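Local atomic coordinates of monovalent Na+/H+ antiporter subunit A (Dietzia sp. DQ12-45-1b, PDB entry 7D3U), a protein that probably acts as an antiporter subunit, helping a multisubunit membrane complex exchange sodium ions for protons across the cell membrane. Residues V657-R669 / V904-D916. Sequence-based numbering, arbitrary orientation.
Sequences VLTVVVIVLVLQR and VIMAAIDKLGGDD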
ATOM      1  N   VAL B 657     -28.488 -14.940  -2.511  1.00 73.01           N
ATOM      2  CA  VAL B 657     -29.319 -15.115  -1.321  1.00 73.01           C
ATOM      3  C   VAL B 657     -28.491 -14.913  -0.053  1.00 73.01           C
ATOM      4  O   VAL B 657     -28.954 -14.292   0.914  1.00 73.01           O
ATOM      5  CB  VAL B 657     -30.039 -16.478  -1.341  1.00 73.01           C
ATOM      6  CG1 VAL B 657     -29.183 -17.590  -0.765  1.00 73.01           C
ATOM      7  CG2 VAL B 657     -31.348 -16.387  -0.583  1.00 73.01           C
ATOM      8  N   LEU B 658     -27.239 -15.378  -0.051  1.00 72.49           N
ATOM      9  CA  LEU B 658     -26.409 -15.254   1.138  1.00 72.49           C
ATOM     10  C   LEU B 658     -25.821 -13.863   1.311  1.00 72.49           C
ATOM     11  O   LEU B 658     -25.313 -13.558   2.393  1.00 72.49           O
ATOM     12  CB  LEU B 658     -25.286 -16.290   1.115  1.00 72.49           C
ATOM     13  CG  LEU B 658     -25.747 -17.709   1.435  1.00 72.49           C
ATOM     14  CD1 LEU B 658     -24.570 -18.656   1.466  1.00 72.49           C
ATOM     15  CD2 LEU B 658     -26.489 -17.737   2.757  1.00 72.49           C
ATOM     16  N   THR B 659     -25.862 -13.021   0.283  1.00 72.12           N
ATOM     17  CA  THR B 659     -25.515 -11.623   0.475  1.00 72.12           C
ATOM     18  C   THR B 659     -26.734 -10.780   0.811  1.00 72.12           C
ATOM     19  O   THR B 659     -26.605  -9.786   1.528  1.00 72.12           O
ATOM     20  CB  THR B 659     -24.801 -11.061  -0.761  1.00 72.12           C
ATOM     21  OG1 THR B 659     -24.153  -9.830  -0.420  1.00 72.12           O
ATOM     22  CG2 THR B 659     -25.771 -10.807  -1.898  1.00 72.12           C
ATOM     23  N   VAL B 660     -27.923 -11.178   0.352  1.00 71.24           N
ATOM     24  CA  VAL B 660     -29.140 -10.504   0.789  1.00 71.24           C
ATOM     25  C   VAL B 660     -29.359 -10.729   2.278  1.00 71.24           C
ATOM     26  O   VAL B 660     -29.727  -9.804   3.011  1.00 71.24           O
ATOM     27  CB  VAL B 660     -30.343 -10.979  -0.045  1.00 71.24           C
ATOM     28  CG1 VAL B 660     -31.641 -10.736   0.702  1.00 71.24           C
ATOM     29  CG2 VAL B 660     -30.364 -10.273  -1.384  1.00 71.24           C
ATOM     30  N   VAL B 661     -29.115 -11.953   2.753  1.00 70.02           N
ATOM     31  CA  VAL B 661     -29.259 -12.233   4.180  1.00 70.02           C
ATOM     32  C   VAL B 661     -28.311 -11.360   4.999  1.00 70.02           C
ATOM     33  O   VAL B 661     -28.703 -10.774   6.016  1.00 70.02           O
ATOM     34  CB  VAL B 661     -29.033 -13.729   4.456  1.00 70.02           C
ATOM     35  CG1 VAL B 661     -28.887 -13.976   5.943  1.00 70.02           C
ATOM     36  CG2 VAL B 661     -30.181 -14.543   3.899  1.00 70.02           C
ATOM     37  N   VAL B 662     -27.058 -11.240   4.559  1.00 69.85           N
ATOM     38  CA  VAL B 662     -26.082 -10.469   5.323  1.00 69.85           C
ATOM     39  C   VAL B 662     -26.393  -8.978   5.252  1.00 69.85           C
ATOM     40  O   VAL B 662     -26.245  -8.251   6.244  1.00 69.85           O
ATOM     41  CB  VAL B 662     -24.658 -10.782   4.835  1.00 69.85           C
ATOM     42  CG1 VAL B 662     -23.654  -9.860   5.497  1.00 69.85           C
ATOM     43  CG2 VAL B 662     -24.313 -12.227   5.131  1.00 69.85           C
ATOM     44  N   ILE B 663     -26.828  -8.492   4.087  1.00 69.71           N
ATOM     45  CA  ILE B 663     -27.198  -7.086   3.983  1.00 69.71           C
ATOM     46  C   ILE B 663     -28.391  -6.786   4.876  1.00 69.71           C
ATOM     47  O   ILE B 663     -28.467  -5.713   5.474  1.00 69.71           O
ATOM     48  CB  ILE B 663     -27.471  -6.692   2.519  1.00 69.71           C
ATOM     49  CG1 ILE B 663     -26.176  -6.703   1.713  1.00 69.71           C
ATOM     50  CG2 ILE B 663     -28.066  -5.304   2.444  1.00 69.71           C
ATOM     51  CD1 ILE B 663     -26.328  -6.168   0.310  1.00 69.71           C
ATOM     52  N   VAL B 664     -29.319  -7.731   5.016  1.00 71.10           N
ATOM     53  CA  VAL B 664     -30.424  -7.530   5.948  1.00 71.10           C
ATOM     54  C   VAL B 664     -29.910  -7.496   7.383  1.00 71.10           C
ATOM     55  O   VAL B 664     -30.325  -6.652   8.190  1.00 71.10           O
ATOM     56  CB  VAL B 664     -31.490  -8.621   5.750  1.00 71.10           C
ATOM     57  CG1 VAL B 664     -32.245  -8.878   7.044  1.00 71.10           C
ATOM     58  CG2 VAL B 664     -32.447  -8.225   4.642  1.00 71.10           C
ATOM     59  N   LEU B 665     -28.992  -8.406   7.718  1.00 71.31           N
ATOM     60  CA  LEU B 665     -28.456  -8.460   9.075  1.00 71.31           C
ATOM     61  C   LEU B 665     -27.701  -7.190   9.441  1.00 71.31           C
ATOM     62  O   LEU B 665     -27.650  -6.819  10.617  1.00 71.31           O
ATOM     63  CB  LEU B 665     -27.541  -9.672   9.233  1.00 71.31           C
ATOM     64  CG  LEU B 665     -28.225 -11.034   9.288  1.00 71.31           C
ATOM     65  CD1 LEU B 665     -27.298 -12.064   9.895  1.00 71.31           C
ATOM     66  CD2 LEU B 665     -29.508 -10.936  10.080  1.00 71.31           C
ATOM     67  N   VAL B 666     -27.104  -6.514   8.457  1.00 69.47           N
ATOM     68  CA  VAL B 666     -26.377  -5.277   8.736  1.00 69.47           C
ATOM     69  C   VAL B 666     -27.206  -4.031   8.461  1.00 69.47           C
ATOM     70  O   VAL B 666     -26.772  -2.924   8.815  1.00 69.47           O
ATOM     71  CB  VAL B 666     -25.060  -5.201   7.938  1.00 69.47           C
ATOM     72  CG1 VAL B 666     -24.150  -6.360   8.301  1.00 69.47           C
ATOM     73  CG2 VAL B 666     -25.340  -5.159   6.453  1.00 69.47           C
ATOM     74  N   LEU B 667     -28.375  -4.167   7.838  1.00 71.09           N
ATOM     75  CA  LEU B 667     -29.277  -3.045   7.637  1.00 71.09           C
ATOM     76  C   LEU B 667     -30.301  -2.919   8.748  1.00 71.09           C
ATOM     77  O   LEU B 667     -30.871  -1.838   8.927  1.00 71.09           O
ATOM     78  CB  LEU B 667     -30.007  -3.181   6.299  1.00 71.09           C
ATOM     79  CG  LEU B 667     -29.268  -2.697   5.054  1.00 71.09           C
ATOM     80  CD1 LEU B 667     -30.221  -2.590   3.883  1.00 71.09           C
ATOM     81  CD2 LEU B 667     -28.590  -1.372   5.320  1.00 71.09           C
ATOM     82  N   GLN B 668     -30.553  -3.996   9.491  1.00 75.80           N
ATOM     83  CA  GLN B 668     -31.394  -3.879  10.674  1.00 75.80           C
ATOM     84  C   GLN B 668     -30.773  -2.995  11.748  1.00 75.80           C
ATOM     85  O   GLN B 668     -31.440  -2.705  12.746  1.00 75.80           O
ATOM     86  CB  GLN B 668     -31.688  -5.263  11.250  1.00 75.80           C
ATOM     87  CG  GLN B 668     -30.561  -5.835  12.082  1.00 75.80           C
ATOM     88  CD  GLN B 668     -30.779  -7.291  12.419  1.00 75.80           C
ATOM     89  OE1 GLN B 668     -31.634  -7.951  11.834  1.00 75.80           O
ATOM     90  NE2 GLN B 668     -30.006  -7.801  13.367  1.00 75.80           N
ATOM     91  N   ARG B 669     -29.523  -2.563  11.569  1.00 74.45           N
ATOM     92  CA  ARG B 669     -28.845  -1.697  12.525  1.00 74.45           C
ATOM     93  C   ARG B 669     -28.722  -0.256  12.055  1.00 74.45           C
ATOM     94  O   ARG B 669     -28.443   0.624  12.876  1.00 74.45           O
ATOM     95  CB  ARG B 669     -27.442  -2.235  12.819  1.00 74.45           C
ATOM     96  CG  ARG B 669     -27.382  -3.735  12.996  1.00 74.45           C
ATOM     97  CD  ARG B 669     -25.958  -4.207  13.198  1.00 74.45           C
ATOM     98  NE  ARG B 669     -25.836  -5.051  14.380  1.00 74.45           N
ATOM     99  CZ  ARG B 669     -26.154  -6.340  14.412  1.00 74.45           C
ATOM    100  NH1 ARG B 669     -26.612  -6.938  13.322  1.00 74.45           N
ATOM    101  NH2 ARG B 669     -26.013  -7.032  15.531  1.00 74.45           N
ATOM    102  N   VAL B 904     -17.734 -20.280   7.521  1.00 73.20           N
ATOM    103  CA  VAL B 904     -17.764 -18.844   7.254  1.00 73.20           C
ATOM    104  C   VAL B 904     -19.184 -18.307   7.377  1.00 73.20           C
ATOM    105  O   VAL B 904     -19.416 -17.254   7.984  1.00 73.20           O
ATOM    106  CB  VAL B 904     -17.169 -18.541   5.871  1.00 73.20           C
ATOM    107  CG1 VAL B 904     -17.292 -17.059   5.562  1.00 73.20           C
ATOM    108  CG2 VAL B 904     -15.729 -18.977   5.830  1.00 73.20           C
ATOM    109  N   ILE B 905     -20.155 -19.018   6.800  1.00 74.19           N
ATOM    110  CA  ILE B 905     -21.543 -18.574   6.902  1.00 74.19           C
ATOM    111  C   ILE B 905     -22.014 -18.626   8.349  1.00 74.19           C
ATOM    112  O   ILE B 905     -22.720 -17.727   8.819  1.00 74.19           O
ATOM    113  CB  ILE B 905     -22.451 -19.409   5.981  1.00 74.19           C
ATOM    114  CG1 ILE B 905     -21.953 -19.345   4.538  1.00 74.19           C
ATOM    115  CG2 ILE B 905     -23.880 -18.908   6.057  1.00 74.19           C
ATOM    116  CD1 ILE B 905     -21.758 -17.942   4.025  1.00 74.19           C
ATOM    117  N   MET B 906     -21.633 -19.678   9.079  1.00 77.92           N
ATOM    118  CA  MET B 906     -21.990 -19.772  10.490  1.00 77.92           C
ATOM    119  C   MET B 906     -21.463 -18.576  11.269  1.00 77.92           C
ATOM    120  O   MET B 906     -22.182 -17.986  12.081  1.00 77.92           O
ATOM    121  CB  MET B 906     -21.452 -21.074  11.082  1.00 77.92           C
ATOM    122  CG  MET B 906     -22.335 -22.276  10.839  1.00 77.92           C
ATOM    123  SD  MET B 906     -21.419 -23.824  10.907  1.00 77.92           S
ATOM    124  CE  MET B 906     -22.762 -25.005  10.948  1.00 77.92           C
ATOM    125  N   ALA B 907     -20.203 -18.204  11.034  1.00 75.03           N
ATOM    126  CA  ALA B 907     -19.628 -17.060  11.734  1.00 75.03           C
ATOM    127  C   ALA B 907     -20.347 -15.771  11.359  1.00 75.03           C
ATOM    128  O   ALA B 907     -20.699 -14.965  12.228  1.00 75.03           O
ATOM    129  CB  ALA B 907     -18.136 -16.953  11.428  1.00 75.03           C
ATOM    130  N   ALA B 908     -20.591 -15.571  10.062  1.00 73.95           N
ATOM    131  CA  ALA B 908     -21.219 -14.332   9.615  1.00 73.95           C
ATOM    132  C   ALA B 908     -22.651 -14.207  10.116  1.00 73.95           C
ATOM    133  O   ALA B 908     -23.147 -13.088  10.284  1.00 73.95           O
ATOM    134  CB  ALA B 908     -21.181 -14.246   8.091  1.00 73.95           C
ATOM    135  N   ILE B 909     -23.331 -15.324  10.357  1.00 74.29           N
ATOM    136  CA  ILE B 909     -24.702 -15.268  10.856  1.00 74.29           C
ATOM    137  C   ILE B 909     -24.739 -15.156  12.375  1.00 74.29           C
ATOM    138  O   ILE B 909     -25.580 -14.445  12.930  1.00 74.29           O
ATOM    139  CB  ILE B 909     -25.498 -16.491  10.360  1.00 74.29           C
ATOM    140  CG1 ILE B 909     -25.629 -16.461   8.840  1.00 74.29           C
ATOM    141  CG2 ILE B 909     -26.875 -16.527  10.994  1.00 74.29           C
ATOM    142  CD1 ILE B 909     -26.367 -15.260   8.323  1.00 74.29           C
ATOM    143  N   ASP B 910     -23.831 -15.834  13.078  1.00 77.46           N
ATOM    144  CA  ASP B 910     -23.866 -15.814  14.534  1.00 77.46           C
ATOM    145  C   ASP B 910     -23.292 -14.526  15.104  1.00 77.46           C
ATOM    146  O   ASP B 910     -23.731 -14.079  16.170  1.00 77.46           O
ATOM    147  CB  ASP B 910     -23.106 -17.016  15.092  1.00 77.46           C
ATOM    148  CG  ASP B 910     -22.785 -16.868  16.563  1.00 77.46           C
ATOM    149  OD1 ASP B 910     -23.727 -16.703  17.365  1.00 77.46           O
ATOM    150  OD2 ASP B 910     -21.591 -16.908  16.920  1.00 77.46           O
ATOM    151  N   LYS B 911     -22.326 -13.909  14.423  1.00 74.49           N
ATOM    152  CA  LYS B 911     -21.737 -12.687  14.957  1.00 74.49           C
ATOM    153  C   LYS B 911     -22.588 -11.464  14.634  1.00 74.49           C
ATOM    154  O   LYS B 911     -22.730 -10.568  15.473  1.00 74.49           O
ATOM    155  CB  LYS B 911     -20.318 -12.513  14.419  1.00 74.49           C
ATOM    156  CG  LYS B 911     -19.351 -13.601  14.847  1.00 74.49           C
ATOM    157  CD  LYS B 911     -18.514 -13.166  16.036  1.00 74.49           C
ATOM    158  CE  LYS B 911     -19.117 -13.641  17.342  1.00 74.49           C
ATOM    159  NZ  LYS B 911     -18.219 -13.368  18.496  1.00 74.49           N
ATOM    160  N   LEU B 912     -23.160 -11.408  13.433  1.00 74.08           N
ATOM    161  CA  LEU B 912     -23.952 -10.258  13.018  1.00 74.08           C
ATOM    162  C   LEU B 912     -25.415 -10.364  13.420  1.00 74.08           C
ATOM    163  O   LEU B 912     -26.063  -9.335  13.639  1.00 74.08           O
ATOM    164  CB  LEU B 912     -23.857 -10.069  11.504  1.00 74.08           C
ATOM    165  CG  LEU B 912     -22.569  -9.436  10.981  1.00 74.08           C
ATOM    166  CD1 LEU B 912     -22.488  -9.561   9.472  1.00 74.08           C
ATOM    167  CD2 LEU B 912     -22.489  -7.983  11.403  1.00 74.08           C
ATOM    168  N   GLY B 913     -25.955 -11.576  13.518  1.00 77.94           N
ATOM    169  CA  GLY B 913     -27.353 -11.748  13.853  1.00 77.94           C
ATOM    170  C   GLY B 913     -27.702 -11.310  15.259  1.00 77.94           C
ATOM    171  O   GLY B 913     -27.274 -11.931  16.235  1.00 77.94           O
ATOM    172  N   GLY B 914     -28.481 -10.239  15.377  1.00 84.93           N
ATOM    173  CA  GLY B 914     -28.888  -9.755  16.678  1.00 84.93           C
ATOM    174  C   GLY B 914     -27.732  -9.154  17.463  1.00 84.93           C
ATOM    175  O   GLY B 914     -26.656  -8.869  16.937  1.00 84.93           O
ATOM    176  N   ASP B 915     -27.979  -8.965  18.759  1.00 91.05           N
ATOM    177  CA  ASP B 915     -26.963  -8.453  19.668  1.00 91.05           C
ATOM    178  C   ASP B 915     -26.500  -9.521  20.651  1.00 91.05           C
ATOM    179  O   ASP B 915     -25.319  -9.879  20.656  1.00 91.05           O
ATOM    180  CB  ASP B 915     -27.508  -7.233  20.422  1.00 91.05           C
ATOM    181  CG  ASP B 915     -27.656  -6.017  19.530  1.00 91.05           C
ATOM    182  OD1 ASP B 915     -27.084  -6.017  18.420  1.00 91.05           O
ATOM    183  OD2 ASP B 915     -28.343  -5.056  19.939  1.00 91.05           O
ATOM    184  N   ASP B 916     -27.417 -10.047  21.459  1.00 95.04           N
ATOM    185  CA  ASP B 916     -27.218 -11.226  22.305  1.00 95.04           C
ATOM    186  C   ASP B 916     -25.822 -11.257  22.933  1.00 95.04           C
ATOM    187  O   ASP B 916     -25.038 -12.186  22.740  1.00 95.04           O
ATOM    188  CB  ASP B 916     -27.490 -12.503  21.513  1.00 95.04           C
ATOM    189  CG  ASP B 916     -27.594 -13.734  22.394  1.00 95.04           C
ATOM    190  OD1 ASP B 916     -27.304 -13.648  23.604  1.00 95.04           O
ATOM    191  OD2 ASP B 916     -27.998 -14.792  21.875  1.00 95.04           O
TER
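NH1 of R669 is shared by two main-chain carbonyls, L912 O across the contact and L665 O, four residues earlier, near the end of helix 657-667. NH1 lies 2.9 Å from L665 O, which is in the guanidinium plane, but NH1 is tilted 26° from the carbonyl plane. L912 O lies near the same plane at the edge, and NH2 weakly reaches it too. NH2 also points to G914 O; both NH1–L912 O and NH2–G914 O are modelled too close for their lengths to be trusted at 3.0 Å resolution. D915 adds charge through a salt bridge whose hydrogen bond is weak, its OD1 3.2 Å from R669 NH2 and oblique to the guanidinium. A bend at chi3 (129°) turns the guanidinium back toward the L665 carbonyl, while NE bonds to L766 O.

Back along the helices, toward their N-terminal ends, the packing is apolar. I909 CD1 touches V661 CG1 and L665 CD1, each at 3.7 Å, its side chain crossing theirs at about a right angle. L912 meets V666 obliquely, CD1 to CG1 at 3.8 Å, and the pair farthest from R669 is L658 CD1 with I905 CD1 at 3.9 Å. The short helical segments run nearly parallel (20°) with axes 10.4 Å apart, joining the MbhD-related helix 646-667 to helix 890-912 of the MnhB-related region. Y835 of helix 821-837 packs on L665 and I909, while L87 of the neighbouring subunit C packs on V662.

A leucine in place of R669 would probably leave L665 O without this donor, the L912 and G914 carbonyls without their modelled one, and D915 without its cationic mate. One positive charge thus bridges the two segments: carbonyl oxygens near the C-terminal ends of two roughly parallel helices, together with a carboxylate, would probably favour its staying protonated.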